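Local coordinates for protein 1-pyrroline-5-carboxylate dehydrogenase (Thermus thermophilus, PDB 1UZB) that probably catalyses the NAD(P)-dependent oxidation of the semialdehyde form of 1-pyrroline-5-carboxylate to glutamate, at residues 290-303 with 322-334. Sequence-based numbering, arbitrary orientation. Where two conformers were deposited one is given.
Sequences GGKNAIIVDETADF and CSAASRLILTQGA
The methyl of Ala-294 lies over one face of the Arg-327 guanidinium, with CB 3.5 Å from NH1 of Arg-327. This pair sits in a parallel ladder between strands 293-297 and 325-331, the two strands of a beta-alpha-beta unit linked through helix 303-315. Both are inner strands of a mixed sheet of the aldehyde dehydrogenase fold; Cys-322 lies in the loop just before strand 325-331. A bend at chi3 (-63°) turns the guanidinium so that NE and NH1 both make weak hydrogen bonds to Lys-292 O. NH1 is also hydrogen-bonded to Ala-438 O and NH2 to Val-437 O, both in helix 431-439. On the same face Ile-329 CD1 meets Ala-294 CB at 3.6 Å, and that helix packs on Ile-296 and Ile-329. On the opposite face Val-297 lies side by side with Leu-330, its CB 3.6 Å from Leu-330 CD2. Ile-295 and Leu-328 there pack against helix 303-315. Toward the Cys-322 end Asn-293 O takes the N-H groups of both Ser-326 and Arg-327. The Asn-293 amide ties down the 322-324 loop through two carbonyls. Its ND2 bonds Ala-324 O at 3.0 Å, and a short, nearly straight bond of 2.6 Å, in the plane of the Asn-293 amide, runs from ND2 to Cys-322 O.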
loop_
_atom_site.group_PDB
_atom_site.type_symbol
_atom_site.label_atom_id
_atom_site.label_comp_id
_atom_site.label_asym_id
_atom_site.label_seq_id
_atom_site.Cartn_x
_atom_site.Cartn_y
_atom_site.Cartn_z
ATOM N N GLY A 290 -4.419 34.322 -17.927
ATOM C CA GLY A 290 -3.972 34.279 -19.310
ATOM C C GLY A 290 -2.490 34.085 -19.548
ATOM O O GLY A 290 -1.736 33.771 -18.631
ATOM N N GLY A 291 -2.075 34.260 -20.800
ATOM C CA GLY A 291 -0.673 34.098 -21.139
ATOM C C GLY A 291 -0.314 34.585 -22.531
ATOM O O GLY A 291 -1.156 35.117 -23.254
ATOM N N LYS A 292 0.960 34.439 -22.881
ATOM C CA LYS A 292 1.467 34.800 -24.207
ATOM C C LYS A 292 2.265 33.552 -24.552
ATOM O O LYS A 292 3.496 33.521 -24.478
ATOM C CB LYS A 292 2.372 36.036 -24.148
ATOM C CG LYS A 292 2.730 36.578 -25.532
ATOM C CD LYS A 292 1.506 37.146 -26.252
ATOM C CE LYS A 292 1.838 37.501 -27.695
ATOM N NZ LYS A 292 0.693 38.157 -28.394
ATOM N N ASN A 293 1.525 32.522 -24.938
ATOM C CA ASN A 293 2.094 31.211 -25.192
ATOM C C ASN A 293 2.792 30.992 -26.513
ATOM O O ASN A 293 2.285 31.350 -27.581
ATOM C CB ASN A 293 1.005 30.163 -25.002
ATOM C CG ASN A 293 0.074 30.506 -23.862
ATOM O OD1 ASN A 293 0.500 30.703 -22.722
ATOM N ND2 ASN A 293 -1.209 30.586 -24.168
ATOM N N ALA A 294 3.953 30.353 -26.424
ATOM C CA ALA A 294 4.752 30.075 -27.598
ATOM C C ALA A 294 4.975 28.601 -27.875
ATOM O O ALA A 294 4.968 27.761 -26.969
ATOM C CB ALA A 294 6.108 30.759 -27.470
ATOM N N ILE A 295 5.156 28.303 -29.155
ATOM C CA ILE A 295 5.500 26.965 -29.594
ATOM C C ILE A 295 6.842 27.167 -30.287
ATOM O O ILE A 295 6.983 28.036 -31.161
ATOM C CB ILE A 295 4.518 26.377 -30.625
ATOM C CG1 ILE A 295 3.199 26.006 -29.935
ATOM C CG2 ILE A 295 5.146 25.148 -31.288
ATOM C CD1 ILE A 295 2.129 25.507 -30.877
ATOM N N ILE A 296 7.830 26.391 -29.864
ATOM C CA ILE A 296 9.164 26.430 -30.442
ATOM C C ILE A 296 9.286 25.258 -31.399
ATOM O O ILE A 296 8.841 24.157 -31.085
ATOM C CB ILE A 296 10.263 26.223 -29.372
ATOM C CG1 ILE A 296 10.285 27.391 -28.383
ATOM C CG2 ILE A 296 11.626 26.054 -30.051
ATOM C CD1 ILE A 296 11.198 27.158 -27.189
ATOM N N VAL A 297 9.875 25.490 -32.565
ATOM C CA VAL A 297 10.101 24.405 -33.510
ATOM C C VAL A 297 11.557 24.490 -33.950
ATOM O O VAL A 297 12.017 25.556 -34.356
ATOM C CB VAL A 297 9.213 24.501 -34.770
ATOM C CG1 VAL A 297 9.431 23.263 -35.637
ATOM C CG2 VAL A 297 7.751 24.618 -34.384
ATOM N N ASP A 298 12.301 23.390 -33.835
ATOM C CA ASP A 298 13.687 23.413 -34.289
ATOM C C ASP A 298 13.830 22.626 -35.589
ATOM O O ASP A 298 12.859 22.060 -36.088
ATOM C CB ASP A 298 14.677 22.925 -33.208
ATOM C CG ASP A 298 14.535 21.455 -32.863
ATOM O OD1 ASP A 298 14.205 20.643 -33.749
ATOM O OD2 ASP A 298 14.796 21.115 -31.689
ATOM N N GLU A 299 15.038 22.599 -36.143
ATOM C CA GLU A 299 15.268 21.931 -37.420
ATOM C C GLU A 299 15.117 20.414 -37.462
ATOM O O GLU A 299 15.081 19.835 -38.545
ATOM C CB GLU A 299 16.645 22.312 -37.973
ATOM C CG GLU A 299 17.816 21.821 -37.136
ATOM C CD GLU A 299 19.156 22.226 -37.719
ATOM O OE1 GLU A 299 19.389 23.442 -37.887
ATOM O OE2 GLU A 299 19.975 21.331 -38.010
ATOM N N THR A 300 15.013 19.772 -36.303
ATOM C CA THR A 300 14.880 18.313 -36.265
ATOM C C THR A 300 13.429 17.850 -36.217
ATOM O O THR A 300 13.153 16.652 -36.275
ATOM C CB THR A 300 15.575 17.713 -35.029
ATOM O OG1 THR A 300 14.797 18.001 -33.858
ATOM C CG2 THR A 300 16.969 18.290 -34.869
ATOM N N ALA A 301 12.502 18.792 -36.113
ATOM C CA ALA A 301 11.087 18.460 -36.012
ATOM C C ALA A 301 10.422 17.940 -37.276
ATOM O O ALA A 301 10.945 18.068 -38.381
ATOM C CB ALA A 301 10.321 19.681 -35.515
ATOM N N ASP A 302 9.260 17.325 -37.083
ATOM C CA ASP A 302 8.438 16.854 -38.189
ATOM C C ASP A 302 7.694 18.151 -38.521
ATOM O O ASP A 302 6.760 18.545 -37.818
ATOM C CB ASP A 302 7.471 15.768 -37.705
ATOM C CG ASP A 302 6.489 15.332 -38.775
ATOM O OD1 ASP A 302 5.971 14.199 -38.665
ATOM O OD2 ASP A 302 6.221 16.116 -39.714
ATOM N N PHE A 303 8.138 18.830 -39.572
ATOM C CA PHE A 303 7.562 20.113 -39.966
ATOM C C PHE A 303 6.074 20.090 -40.290
ATOM O O PHE A 303 5.368 21.062 -40.025
ATOM C CB PHE A 303 8.343 20.688 -41.150
ATOM C CG PHE A 303 9.801 20.951 -40.854
ATOM C CD1 PHE A 303 10.744 20.903 -41.877
ATOM C CD2 PHE A 303 10.232 21.260 -39.564
ATOM C CE1 PHE A 303 12.089 21.157 -41.629
ATOM C CE2 PHE A 303 11.583 21.519 -39.304
ATOM C CZ PHE A 303 12.511 21.467 -40.339
ATOM N N CYS A 322 -6.593 31.175 -23.248
ATOM C CA CYS A 322 -5.443 31.577 -22.454
ATOM C C CYS A 322 -4.255 30.684 -22.785
ATOM O O CYS A 322 -3.110 31.045 -22.527
ATOM C CB CYS A 322 -5.774 31.473 -20.968
ATOM S SG CYS A 322 -7.134 32.535 -20.481
ATOM N N SER A 323 -4.546 29.527 -23.375
ATOM C CA SER A 323 -3.534 28.544 -23.758
ATOM C C SER A 323 -3.140 28.620 -25.234
ATOM O O SER A 323 -2.266 27.877 -25.679
ATOM C CB SER A 323 -4.065 27.136 -23.479
ATOM O OG SER A 323 -5.212 26.879 -24.280
ATOM N N ALA A 324 -3.787 29.500 -25.993
ATOM C CA ALA A 324 -3.522 29.620 -27.423
ATOM C C ALA A 324 -2.090 29.976 -27.796
ATOM O O ALA A 324 -1.436 30.782 -27.130
ATOM C CB ALA A 324 -4.471 30.648 -28.039
ATOM N N ALA A 325 -1.602 29.372 -28.871
ATOM C CA ALA A 325 -0.267 29.693 -29.349
ATOM C C ALA A 325 -0.359 31.039 -30.065
ATOM O O ALA A 325 -0.946 31.133 -31.141
ATOM C CB ALA A 325 0.227 28.624 -30.315
ATOM N N SER A 326 0.196 32.081 -29.450
ATOM C CA SER A 326 0.194 33.407 -30.058
ATOM C C SER A 326 1.603 33.759 -30.528
ATOM O O SER A 326 1.817 34.787 -31.174
ATOM C CB SER A 326 -0.320 34.464 -29.073
ATOM O OG SER A 326 0.431 34.481 -27.874
ATOM N N ARG A 327 2.568 32.906 -30.191
ATOM C CA ARG A 327 3.948 33.104 -30.611
ATOM C C ARG A 327 4.469 31.807 -31.213
ATOM O O ARG A 327 4.225 30.723 -30.675
ATOM C CB ARG A 327 4.843 33.503 -29.430
ATOM C CG ARG A 327 4.496 34.834 -28.779
ATOM C CD ARG A 327 5.528 35.196 -27.716
ATOM N NE ARG A 327 5.546 34.217 -26.632
ATOM C CZ ARG A 327 6.599 33.971 -25.859
ATOM N NH1 ARG A 327 6.510 33.059 -24.899
ATOM N NH2 ARG A 327 7.742 34.621 -26.050
ATOM N N LEU A 328 5.159 31.920 -32.343
ATOM C CA LEU A 328 5.765 30.770 -33.008
ATOM C C LEU A 328 7.244 31.123 -33.102
ATOM O O LEU A 328 7.623 32.039 -33.829
ATOM C CB LEU A 328 5.175 30.561 -34.406
ATOM C CG LEU A 328 5.819 29.422 -35.203
ATOM C CD1 LEU A 328 5.671 28.102 -34.451
ATOM C CD2 LEU A 328 5.169 29.331 -36.568
ATOM N N ILE A 329 8.066 30.420 -32.329
ATOM C CA ILE A 329 9.505 30.668 -32.289
ATOM C C ILE A 329 10.207 29.608 -33.117
ATOM O O ILE A 329 10.209 28.428 -32.768
ATOM C CB ILE A 329 10.013 30.632 -30.831
ATOM C CG1 ILE A 329 9.255 31.669 -29.996
ATOM C CG2 ILE A 329 11.506 30.919 -30.784
ATOM C CD1 ILE A 329 9.487 31.542 -28.505
ATOM N N LEU A 330 10.805 30.035 -34.224
ATOM C CA LEU A 330 11.478 29.116 -35.129
ATOM C C LEU A 330 12.982 29.322 -35.187
ATOM O O LEU A 330 13.447 30.446 -35.375
ATOM C CB LEU A 330 10.906 29.278 -36.540
ATOM C CG LEU A 330 9.382 29.165 -36.658
ATOM C CD1 LEU A 330 8.921 29.500 -38.074
ATOM C CD2 LEU A 330 8.955 27.758 -36.274
ATOM N N THR A 331 13.741 28.241 -35.026
ATOM C CA THR A 331 15.191 28.333 -35.115
ATOM C C THR A 331 15.485 28.570 -36.594
ATOM O O THR A 331 14.643 28.301 -37.450
ATOM C CB THR A 331 15.880 27.037 -34.628
ATOM O OG1 THR A 331 15.494 25.939 -35.463
ATOM C CG2 THR A 331 15.487 26.740 -33.190
ATOM N N GLN A 332 16.673 29.076 -36.900
ATOM C CA GLN A 332 17.020 29.388 -38.282
ATOM C C GLN A 332 16.717 28.280 -39.286
ATOM O O GLN A 332 16.129 28.536 -40.337
ATOM C CB GLN A 332 18.494 29.792 -38.370
ATOM C CG GLN A 332 18.911 30.344 -39.734
ATOM C CD GLN A 332 18.061 31.525 -40.172
ATOM O OE1 GLN A 332 17.822 32.454 -39.400
ATOM N NE2 GLN A 332 17.606 31.497 -41.421
ATOM N N GLY A 333 17.105 27.053 -38.965
ATOM C CA GLY A 333 16.863 25.946 -39.878
ATOM C C GLY A 333 15.405 25.555 -40.073
ATOM O O GLY A 333 15.047 24.934 -41.075
ATOM N N ALA A 334 14.554 25.918 -39.120
ATOM C CA ALA A 334 13.136 25.582 -39.202
ATOM C C ALA A 334 12.266 26.716 -39.736
ATOM O O ALA A 334 11.119 26.491 -40.121
ATOM C CB ALA A 334 12.633 25.163 -37.826
HETATM O O HOH W 1 -1.123 33.137 -25.916
HETATM O O HOH W 2 0.508 37.233 -31.343
HETATM O O HOH W 3 18.378 25.698 -36.971
#